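Local coordinates for protein putative glutathione transferase (Sphingobium chlorophenolicum, PDB 4FQU) that reduces glutathionyl-hydroquinones, including chlorinated ones, to free hydroquinones at the expense of glutathione, a step in bacterial breakdown of the pollutant pentachlorophenol, at residues Glu210-Arg216 / Tyr256-Leu262; Phe203-Asp207 / Leu250-Tyr256. All blocks are in the same frame, centred on the assembly; numbering follows the deposited sequence.

Contact 1: Glu210-Arg216 / Tyr256-Leu262; sequences EEHLTGR and YPNLSRL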
loop_
_atom_site.group_PDB
_atom_site.type_symbol
_atom_site.label_atom_id
_atom_site.label_comp_id
_atom_site.label_asym_id
_atom_site.label_seq_id
_atom_site.Cartn_x
_atom_site.Cartn_y
_atom_site.Cartn_z
ATOM N N GLU A 210 -4.543 21.507 5.779
ATOM C CA GLU A 210 -3.991 22.185 4.629
ATOM C C GLU A 210 -4.543 23.595 4.521
ATOM O O GLU A 210 -3.813 24.518 4.150
ATOM C CB GLU A 210 -4.240 21.406 3.348
ATOM C CG GLU A 210 -3.789 22.104 2.088
ATOM C CD GLU A 210 -2.285 22.010 1.837
ATOM O OE1 GLU A 210 -1.590 21.241 2.531
ATOM O OE2 GLU A 210 -1.787 22.709 0.926
ATOM N N GLU A 211 -5.815 23.801 4.851
ATOM C CA GLU A 211 -6.350 25.166 4.726
ATOM C C GLU A 211 -5.794 26.057 5.805
ATOM O O GLU A 211 -5.314 27.167 5.551
ATOM C CB GLU A 211 -7.880 25.215 4.748
ATOM C CG GLU A 211 -8.503 25.574 3.390
ATOM C CD GLU A 211 -8.524 27.080 3.082
ATOM O OE1 GLU A 211 -8.585 27.879 4.039
ATOM O OE2 GLU A 211 -8.499 27.468 1.881
ATOM N N HIS A 212 -5.858 25.556 7.019
ATOM C CA HIS A 212 -5.370 26.301 8.148
ATOM C C HIS A 212 -3.987 26.824 7.889
ATOM O O HIS A 212 -3.613 27.885 8.360
ATOM C CB HIS A 212 -5.296 25.386 9.345
ATOM C CG HIS A 212 -5.301 26.111 10.631
ATOM N ND1 HIS A 212 -6.410 26.793 11.085
ATOM C CD2 HIS A 212 -4.331 26.303 11.549
ATOM C CE1 HIS A 212 -6.127 27.361 12.240
ATOM N NE2 HIS A 212 -4.868 27.088 12.541
ATOM N N LEU A 213 -3.213 26.053 7.144
ATOM C CA LEU A 213 -1.805 26.345 6.985
ATOM C C LEU A 213 -1.551 27.313 5.841
ATOM O O LEU A 213 -0.379 27.556 5.473
ATOM C CB LEU A 213 -1.008 25.041 6.777
ATOM C CG LEU A 213 -0.728 24.197 8.015
ATOM C CD1 LEU A 213 0.068 22.966 7.703
ATOM C CD2 LEU A 213 0.003 24.976 9.031
ATOM N N THR A 214 -2.619 27.870 5.275
ATOM C CA THR A 214 -2.442 28.529 3.990
ATOM C C THR A 214 -1.524 29.756 3.985
ATOM O O THR A 214 -0.506 29.774 3.262
ATOM C CB THR A 214 -3.731 28.732 3.191
ATOM O OG1 THR A 214 -3.887 27.623 2.281
ATOM C CG2 THR A 214 -3.632 30.020 2.380
ATOM N N GLY A 215 -1.819 30.763 4.787
ATOM C CA GLY A 215 -0.863 31.846 4.858
ATOM C C GLY A 215 -0.013 31.754 6.086
ATOM O O GLY A 215 0.417 32.766 6.574
ATOM N N ARG A 216 0.216 30.551 6.600
ATOM C CA ARG A 216 0.909 30.360 7.882
ATOM C C ARG A 216 2.205 29.597 7.714
ATOM O O ARG A 216 2.474 29.055 6.643
ATOM C CB ARG A 216 0.047 29.601 8.889
ATOM C CG ARG A 216 -1.275 30.253 9.254
ATOM C CD ARG A 216 -1.928 29.523 10.431
ATOM N NE ARG A 216 -3.308 29.920 10.706
ATOM C CZ ARG A 216 -3.658 30.804 11.631
ATOM N NH1 ARG A 216 -2.720 31.395 12.363
ATOM N NH2 ARG A 216 -4.941 31.094 11.824
ATOM N N TYR A 256 -0.290 17.584 -0.767
ATOM C CA TYR A 256 -0.795 18.713 0.037
ATOM C C TYR A 256 0.331 19.698 0.177
ATOM O O TYR A 256 1.183 19.524 1.048
ATOM C CB TYR A 256 -1.164 18.275 1.454
ATOM C CG TYR A 256 -2.460 17.554 1.579
ATOM C CD1 TYR A 256 -3.660 18.226 1.498
ATOM C CD2 TYR A 256 -2.482 16.193 1.811
ATOM C CE1 TYR A 256 -4.851 17.562 1.621
ATOM C CE2 TYR A 256 -3.662 15.510 1.938
ATOM C CZ TYR A 256 -4.838 16.200 1.844
ATOM O OH TYR A 256 -5.996 15.502 1.987
ATOM N N PRO A 257 0.370 20.709 -0.694
ATOM C CA PRO A 257 1.474 21.662 -0.710
ATOM C C PRO A 257 1.744 22.232 0.661
ATOM O O PRO A 257 2.851 22.093 1.137
ATOM C CB PRO A 257 0.999 22.726 -1.680
ATOM C CG PRO A 257 -0.394 22.386 -1.963
ATOM C CD PRO A 257 -0.520 20.940 -1.815
ATOM N N ASN A 258 0.758 22.810 1.314
ATOM C CA ASN A 258 1.026 23.381 2.610
ATOM C C ASN A 258 1.576 22.452 3.671
ATOM O O ASN A 258 2.479 22.856 4.393
ATOM C CB ASN A 258 -0.168 24.132 3.129
ATOM C CG ASN A 258 -0.201 25.503 2.612
ATOM O OD1 ASN A 258 0.839 26.152 2.509
ATOM N ND2 ASN A 258 -1.382 25.972 2.252
ATOM N N LEU A 259 1.035 21.239 3.786
ATOM C CA LEU A 259 1.566 20.251 4.722
ATOM C C LEU A 259 2.978 19.813 4.336
ATOM O O LEU A 259 3.869 19.772 5.185
ATOM C CB LEU A 259 0.674 19.024 4.807
ATOM C CG LEU A 259 -0.593 19.401 5.553
ATOM C CD1 LEU A 259 -1.668 18.328 5.485
ATOM C CD2 LEU A 259 -0.258 19.737 6.992
ATOM N N SER A 260 3.186 19.485 3.059
ATOM C CA SER A 260 4.489 19.031 2.569
ATOM C C SER A 260 5.532 20.051 2.904
ATOM O O SER A 260 6.688 19.700 3.090
ATOM C CB SER A 260 4.472 18.827 1.062
ATOM O OG SER A 260 4.067 17.508 0.751
ATOM N N ARG A 261 5.114 21.314 2.986
ATOM C CA ARG A 261 6.007 22.409 3.290
ATOM C C ARG A 261 6.378 22.351 4.774
ATOM O O ARG A 261 7.560 22.419 5.110
ATOM C CB ARG A 261 5.337 23.720 2.903
ATOM C CG ARG A 261 6.240 24.901 2.521
ATOM C CD ARG A 261 5.410 26.111 1.964
ATOM N NE ARG A 261 4.075 26.281 2.587
ATOM C CZ ARG A 261 3.828 26.890 3.766
ATOM N NH1 ARG A 261 4.850 27.411 4.469
ATOM N NH2 ARG A 261 2.562 26.966 4.255
ATOM N N LEU A 262 5.377 22.202 5.657
ATOM C CA LEU A 262 5.610 22.047 7.099
ATOM C C LEU A 262 6.542 20.869 7.388
ATOM O O LEU A 262 7.455 20.962 8.202
ATOM C CB LEU A 262 4.303 21.865 7.871
ATOM C CG LEU A 262 4.422 21.532 9.379
ATOM C CD1 LEU A 262 4.747 22.743 10.141
ATOM C CD2 LEU A 262 3.147 21.017 9.927
#
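E210, in the last turn of helix 192-212, grips the amides of N258 and L259 in the first turn of helix 257-268: a carboxylate set at a helix N terminus, here inside the all-helical C-terminal domain of the glutathione transferase fold. The two oxygens divide the work. E210 OE2 accepts from N258 N at 2.6 Å and E210 OE1 from L259 N at 2.9 Å, each met on its syn side, so the carboxylate is fixed against rotation by two bonds. With CG anti to the backbone N (chi1 175°) and a bend at chi2, the chain runs out from its own helix to these amides, its CB lying near Y256 CD1. The positive end of the helix would probably favour the ionised form of E210.

One turn on, L213 has just left helical geometry and opens a type I turn ending at R216. Its CD1 meets CD2 of L259, the two leucines crossing at about a right angle. L235 of helix 226-245 packs on L259, and L231 on L262, which L213 CD1 also nears.

N258 and R261 carry the remaining polar contacts. N258 ND2 makes a weak bond to E210 O, at 3.4 Å, whereas N258 OD1 accepts from R261 NH2 at 2.6 Å, one turn on in its own helix. R261 NH1 forms a salt bridge with E217. Its chain bent at chi3, R261 also reaches the end of the turn, where NH2 donates to R216 O over 3.2 Å, the acceptor lying near the guanidinium plane and NH2 nearly in line with the R216 carbonyl.

Contact 2: Phe203-Asp207 / Leu250-Tyr256; sequences FDTLD and LRRIADY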
loop_
_atom_site.group_PDB
_atom_site.type_symbol
_atom_site.label_atom_id
_atom_site.label_comp_id
_atom_site.label_asym_id
_atom_site.label_seq_id
_atom_site.Cartn_x
_atom_site.Cartn_y
_atom_site.Cartn_z
ATOM N N PHE A 203 -8.502 11.852 6.104
ATOM C CA PHE A 203 -8.392 12.844 5.038
ATOM C C PHE A 203 -9.200 14.151 5.244
ATOM O O PHE A 203 -8.738 15.211 4.880
ATOM C CB PHE A 203 -8.579 12.196 3.660
ATOM C CG PHE A 203 -7.405 11.335 3.269
ATOM C CD1 PHE A 203 -6.320 11.875 2.583
ATOM C CD2 PHE A 203 -7.329 10.027 3.667
ATOM C CE1 PHE A 203 -5.194 11.104 2.248
ATOM C CE2 PHE A 203 -6.216 9.264 3.330
ATOM C CZ PHE A 203 -5.149 9.814 2.614
ATOM N N ASP A 204 -10.379 14.103 5.851
ATOM C CA ASP A 204 -11.079 15.341 6.202
ATOM C C ASP A 204 -10.199 16.234 7.083
ATOM O O ASP A 204 -10.218 17.465 6.997
ATOM C CB ASP A 204 -12.355 15.016 6.965
ATOM C CG ASP A 204 -13.470 14.496 6.073
ATOM O OD1 ASP A 204 -13.476 14.798 4.856
ATOM O OD2 ASP A 204 -14.354 13.803 6.617
ATOM N N THR A 205 -9.438 15.592 7.957
ATOM C CA THR A 205 -8.535 16.312 8.823
ATOM C C THR A 205 -7.310 16.819 8.085
ATOM O O THR A 205 -6.810 17.894 8.388
ATOM C CB THR A 205 -8.109 15.506 10.057
ATOM O OG1 THR A 205 -9.149 15.523 11.033
ATOM C CG2 THR A 205 -6.938 16.167 10.688
ATOM N N LEU A 206 -6.797 16.073 7.124
ATOM C CA LEU A 206 -5.710 16.647 6.339
ATOM C C LEU A 206 -6.246 17.836 5.520
ATOM O O LEU A 206 -5.604 18.887 5.459
ATOM C CB LEU A 206 -5.014 15.615 5.441
ATOM C CG LEU A 206 -4.428 14.394 6.143
ATOM C CD1 LEU A 206 -3.937 13.411 5.115
ATOM C CD2 LEU A 206 -3.323 14.788 7.100
ATOM N N ASP A 207 -7.431 17.671 4.920
ATOM C CA ASP A 207 -8.030 18.675 4.056
ATOM C C ASP A 207 -8.176 19.946 4.876
ATOM O O ASP A 207 -7.971 21.049 4.376
ATOM C CB ASP A 207 -9.390 18.197 3.503
ATOM C CG ASP A 207 -9.261 17.209 2.322
ATOM O OD1 ASP A 207 -8.171 17.186 1.697
ATOM O OD2 ASP A 207 -10.247 16.473 1.999
ATOM N N LEU A 250 -5.904 7.716 0.090
ATOM C CA LEU A 250 -6.743 8.612 -0.685
ATOM C C LEU A 250 -5.877 9.574 -1.528
ATOM O O LEU A 250 -6.131 9.778 -2.694
ATOM C CB LEU A 250 -7.719 9.350 0.219
ATOM C CG LEU A 250 -8.781 10.150 -0.529
ATOM C CD1 LEU A 250 -9.767 9.263 -1.246
ATOM C CD2 LEU A 250 -9.456 10.988 0.486
ATOM N N ARG A 251 -4.846 10.157 -0.926
ATOM C CA ARG A 251 -3.761 10.816 -1.664
ATOM C C ARG A 251 -2.485 10.876 -0.817
ATOM O O ARG A 251 -2.428 10.306 0.247
ATOM C CB ARG A 251 -4.171 12.203 -2.111
ATOM C CG ARG A 251 -4.383 13.208 -0.997
ATOM C CD ARG A 251 -5.125 14.431 -1.549
ATOM N NE ARG A 251 -6.382 14.637 -0.844
ATOM C CZ ARG A 251 -7.572 14.306 -1.330
ATOM N NH1 ARG A 251 -7.637 13.778 -2.547
ATOM N NH2 ARG A 251 -8.684 14.535 -0.607
ATOM N N ARG A 252 -1.447 11.551 -1.272
ATOM C CA ARG A 252 -0.208 11.548 -0.504
ATOM C C ARG A 252 -0.068 12.837 0.242
ATOM O O ARG A 252 -0.593 13.836 -0.175
ATOM C CB ARG A 252 0.972 11.381 -1.439
ATOM C CG ARG A 252 0.858 10.152 -2.237
ATOM C CD ARG A 252 1.840 10.110 -3.356
ATOM N NE ARG A 252 1.725 11.301 -4.160
ATOM C CZ ARG A 252 2.757 11.927 -4.698
ATOM N NH1 ARG A 252 3.980 11.463 -4.501
ATOM N NH2 ARG A 252 2.550 13.010 -5.416
ATOM N N ILE A 253 0.643 12.824 1.348
ATOM C CA ILE A 253 0.994 14.090 1.961
ATOM C C ILE A 253 1.713 14.952 0.928
ATOM O O ILE A 253 1.650 16.198 0.975
ATOM C CB ILE A 253 1.915 13.933 3.183
ATOM C CG1 ILE A 253 1.370 12.876 4.130
ATOM C CG2 ILE A 253 2.069 15.265 3.901
ATOM C CD1 ILE A 253 0.029 13.199 4.606
ATOM N N ALA A 254 2.386 14.278 -0.006
ATOM C CA ALA A 254 3.075 14.942 -1.101
ATOM C C ALA A 254 2.098 15.721 -1.961
ATOM O O ALA A 254 2.484 16.548 -2.752
ATOM C CB ALA A 254 3.761 13.940 -1.927
ATOM N N ASP A 255 0.814 15.467 -1.811
ATOM C CA ASP A 255 -0.128 16.132 -2.677
ATOM C C ASP A 255 -0.752 17.306 -1.981
ATOM O O ASP A 255 -1.660 17.928 -2.516
ATOM C CB ASP A 255 -1.205 15.161 -3.106
ATOM C CG ASP A 255 -0.656 14.007 -3.902
ATOM O OD1 ASP A 255 0.140 14.292 -4.834
ATOM O OD2 ASP A 255 -1.033 12.837 -3.606
ATOM N N TYR A 256 -0.290 17.584 -0.767
ATOM C CA TYR A 256 -0.795 18.713 0.037
ATOM C C TYR A 256 0.331 19.698 0.177
ATOM O O TYR A 256 1.183 19.524 1.048
ATOM C CB TYR A 256 -1.164 18.275 1.454
ATOM C CG TYR A 256 -2.460 17.554 1.579
ATOM C CD1 TYR A 256 -3.660 18.226 1.498
ATOM C CD2 TYR A 256 -2.482 16.193 1.811
ATOM C CE1 TYR A 256 -4.851 17.562 1.621
ATOM C CE2 TYR A 256 -3.662 15.510 1.938
ATOM C CZ TYR A 256 -4.838 16.200 1.844
ATOM O OH TYR A 256 -5.996 15.502 1.987
#
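F203 lies flat against L250, and its side chain can be read outward atom by atom. CB and CG of F203 both touch CD2 of L250, at 3.5 Å from CB. The ring then slides under L250 CB, which sits 3.3 Å from the ring centroid and 6° off its normal, a CH-pi contact almost exactly over the centre; F203 CD2 and CE2 each lie 3.5 Å from L250 CB. At the rim, F203 CD1 has Y256 OH beside it in the ring plane, CE1 approaches R251 N, and CZ ends near L250 N.

The hydroxyl of Y256 links two charged residues: it donates to D207 OD1 at 2.8 Å, from above the carboxylate plane, and accepts from R251 NE at 3.0 Å in the guanidinium plane. A long salt bridge, 3.5 Å from D207 OD1 to R251 NH2, completes the cluster. With a phenylalanine in place of Y256, D207 would probably lose its hydroxyl donor and R251 NE its acceptor, leaving the long salt bridge to hold the pair.

L206 backs the tyrosine with its CB and reaches I253 with CD1. L250 and R251 also pack on A303 of the second subunit. The whole is helix-to-loop packing in the glutathione transferase C-terminal domain, the connection between helices 226-245 and 257-268 packed against helix 192-212.

Read from the N terminus, helix 192-212 supplies 203-207 to contact 2; its last turn and the turn that follows, 210-216, then serve contact 1. After helix 226-245 the chain returns, first through 250-256, which closes the loop of contact 2, and then through 256-262, which closes that of contact 1. The two loops therefore cross, neither enclosing the other, and both include helix 226-245, whose side also receives F203, I253, L259 and L262. Y256 belongs to both contacts, and their centres are about 11 Å apart. A probable hydrogen bond from S260 OG to I253 O joins them further, tying the connection to the helix it introduces.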